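Putative GTP pyrophosphokinase (Streptococcus mutans, PDB 3L9D) probably transfers pyrophosphate from ATP to GTP, the first step of ppGpp synthesis. Local coordinates at residues Tyr151-Glu156 with Ile172-Leu177. Sequence-based numbering, arbitrary orientation.
Sequences YHVIVE and IQIRTL
Tyr151 with Ile174 and Val153 with Ile172 form two antiparallel hydrogen-bonded pairs; the axes of the two short segments come within 4.8 Å at their closest, their directions 155° apart. Three of the four backbone bonds are short, down to 2.8 Å from Ile172 N to Val153 O; that from Tyr151 N to Ile174 O, at 3.3 Å, is the longest. Between them His152 and Gln173 make a non-hydrogen-bonded pair, where Gln173 CA also approaches Tyr151 O at 3.3 Å as a C-H...O contact. On the face that carries His152 and Gln173 the imidazole and the amide stack, their planes 22° apart, with Gln173 CD above the ring toward its rim and Gln173 CG 3.9 Å from the ring centroid in a CH-pi contact. Both first torsions set CG anti to the carbonyl carbon (chi1 -69° in Gln173), which sends the two side chains out side by side. His152 NE2 bonds to Tyr148 OH and Gln173 NE2 to Glu171 OE1, while Gln173 OE1 takes a weak bond from Arg175 NH2. The strands are the two arms of the hairpin 150-161/164-176, inner strands of the nucleotidyltransferase-like mixed sheet of the RelA/SpoT family. The other face is buried and largely apolar, with Tyr151 OH on Glu136 OE1: Ile172 CD1 reaches both methyls of Val155, 3.7 Å from CG2, the side chains crossing at about a right angle. Val153 CG2 lies 4.1 Å from Ile174 CD1, and Leu122 touches Tyr151, Val153 and Ile174.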
loop_
_atom_site.group_PDB
_atom_site.type_symbol
_atom_site.label_atom_id
_atom_site.label_comp_id
_atom_site.label_asym_id
_atom_site.label_seq_id
_atom_site.Cartn_x
_atom_site.Cartn_y
_atom_site.Cartn_z
ATOM N N TYR A 151 -5.278 -0.100 -4.307
ATOM C CA TYR A 151 -5.500 1.338 -4.358
ATOM C C TYR A 151 -4.238 2.069 -3.896
ATOM O O TYR A 151 -3.744 1.816 -2.798
ATOM C CB TYR A 151 -6.703 1.720 -3.486
ATOM C CG TYR A 151 -7.289 3.060 -3.834
ATOM C CD1 TYR A 151 -8.503 3.149 -4.492
ATOM C CD2 TYR A 151 -6.627 4.240 -3.509
ATOM C CE1 TYR A 151 -9.053 4.367 -4.812
ATOM C CE2 TYR A 151 -7.170 5.483 -3.840
ATOM C CZ TYR A 151 -8.381 5.533 -4.493
ATOM O OH TYR A 151 -8.935 6.745 -4.842
ATOM N N HIS A 152 -3.715 2.974 -4.718
ATOM C CA HIS A 152 -2.458 3.639 -4.390
ATOM C C HIS A 152 -2.647 5.083 -3.995
ATOM O O HIS A 152 -3.254 5.838 -4.722
ATOM C CB HIS A 152 -1.493 3.582 -5.566
ATOM C CG HIS A 152 -1.195 2.193 -6.041
ATOM N ND1 HIS A 152 -0.162 1.909 -6.902
ATOM C CD2 HIS A 152 -1.794 1.012 -5.768
ATOM C CE1 HIS A 152 -0.142 0.612 -7.149
ATOM N NE2 HIS A 152 -1.122 0.047 -6.473
ATOM N N VAL A 153 -2.095 5.459 -2.842
ATOM C CA VAL A 153 -2.124 6.841 -2.371
ATOM C C VAL A 153 -0.705 7.339 -2.150
ATOM O O VAL A 153 0.097 6.656 -1.536
ATOM C CB VAL A 153 -2.884 6.966 -1.039
ATOM C CG1 VAL A 153 -2.914 8.407 -0.605
ATOM C CG2 VAL A 153 -4.297 6.402 -1.169
ATOM N N ILE A 154 -0.390 8.519 -2.666
ATOM C CA ILE A 154 0.900 9.112 -2.412
ATOM C C ILE A 154 0.699 10.267 -1.441
ATOM O O ILE A 154 -0.220 11.080 -1.597
ATOM C CB ILE A 154 1.591 9.584 -3.708
ATOM C CG1 ILE A 154 1.746 8.414 -4.695
ATOM C CG2 ILE A 154 2.948 10.221 -3.399
ATOM C CD1 ILE A 154 2.453 7.180 -4.128
ATOM N N VAL A 155 1.538 10.303 -0.415
ATOM C CA VAL A 155 1.453 11.330 0.593
ATOM C C VAL A 155 2.803 12.015 0.747
ATOM O O VAL A 155 3.849 11.374 0.630
ATOM C CB VAL A 155 0.939 10.776 1.955
ATOM C CG1 VAL A 155 -0.521 10.319 1.842
ATOM C CG2 VAL A 155 1.863 9.643 2.508
ATOM N N GLU A 156 2.768 13.332 0.941
ATOM C CA GLU A 156 3.936 14.082 1.377
ATOM C C GLU A 156 3.926 14.054 2.887
ATOM O O GLU A 156 2.919 14.402 3.518
ATOM C CB GLU A 156 3.862 15.535 0.943
ATOM C CG GLU A 156 4.045 15.784 -0.506
ATOM C CD GLU A 156 3.935 17.256 -0.844
ATOM O OE1 GLU A 156 3.783 18.079 0.090
ATOM O OE2 GLU A 156 4.004 17.588 -2.044
ATOM N N ILE A 172 1.334 4.616 -0.111
ATOM C CA ILE A 172 0.460 3.764 0.672
ATOM C C ILE A 172 -0.422 2.922 -0.241
ATOM O O ILE A 172 -1.223 3.451 -1.014
ATOM C CB ILE A 172 -0.448 4.624 1.558
ATOM C CG1 ILE A 172 0.399 5.532 2.434
ATOM C CG2 ILE A 172 -1.346 3.762 2.416
ATOM C CD1 ILE A 172 -0.343 6.743 2.933
ATOM N N GLN A 173 -0.288 1.609 -0.175
ATOM C CA GLN A 173 -1.221 0.756 -0.907
ATOM C C GLN A 173 -2.227 0.141 0.033
ATOM O O GLN A 173 -1.858 -0.343 1.110
ATOM C CB GLN A 173 -0.493 -0.329 -1.698
ATOM C CG GLN A 173 0.296 0.250 -2.854
ATOM C CD GLN A 173 0.949 -0.811 -3.684
ATOM O OE1 GLN A 173 0.358 -1.857 -3.941
ATOM N NE2 GLN A 173 2.181 -0.559 -4.107
ATOM N N ILE A 174 -3.491 0.166 -0.374
ATOM C CA ILE A 174 -4.575 -0.373 0.433
ATOM C C ILE A 174 -5.119 -1.645 -0.249
ATOM O O ILE A 174 -5.436 -1.640 -1.439
ATOM C CB ILE A 174 -5.660 0.708 0.626
ATOM C CG1 ILE A 174 -4.991 2.026 1.047
ATOM C CG2 ILE A 174 -6.711 0.264 1.637
ATOM C CD1 ILE A 174 -5.874 3.247 0.982
ATOM N N ARG A 175 -5.220 -2.741 0.495
ATOM C CA ARG A 175 -5.484 -4.042 -0.119
ATOM C C ARG A 175 -6.299 -4.955 0.769
ATOM O O ARG A 175 -6.149 -4.933 1.987
ATOM C CB ARG A 175 -4.158 -4.751 -0.395
ATOM C CG ARG A 175 -3.306 -4.112 -1.460
ATOM C CD ARG A 175 -2.007 -4.860 -1.620
ATOM N NE ARG A 175 -1.203 -4.363 -2.735
ATOM C CZ ARG A 175 -0.033 -4.881 -3.100
ATOM N NH1 ARG A 175 0.473 -5.917 -2.443
ATOM N NH2 ARG A 175 0.627 -4.372 -4.128
ATOM N N THR A 176 -7.126 -5.804 0.170
ATOM C CA THR A 176 -7.659 -6.946 0.925
ATOM C C THR A 176 -6.573 -8.004 1.138
ATOM O O THR A 176 -5.522 -7.990 0.501
ATOM C CB THR A 176 -8.898 -7.606 0.254
ATOM O OG1 THR A 176 -8.598 -7.986 -1.100
ATOM C CG2 THR A 176 -10.068 -6.665 0.274
ATOM N N LEU A 177 -6.829 -8.930 2.046
ATOM C CA LEU A 177 -5.899 -10.016 2.270
ATOM C C LEU A 177 -5.658 -10.767 0.937
ATOM O O LEU A 177 -4.506 -11.029 0.546
ATOM C CB LEU A 177 -6.460 -10.925 3.363
ATOM C CG LEU A 177 -6.523 -10.367 4.806
ATOM C CD1 LEU A 177 -6.119 -8.861 4.925
ATOM C CD2 LEU A 177 -7.902 -10.623 5.492
#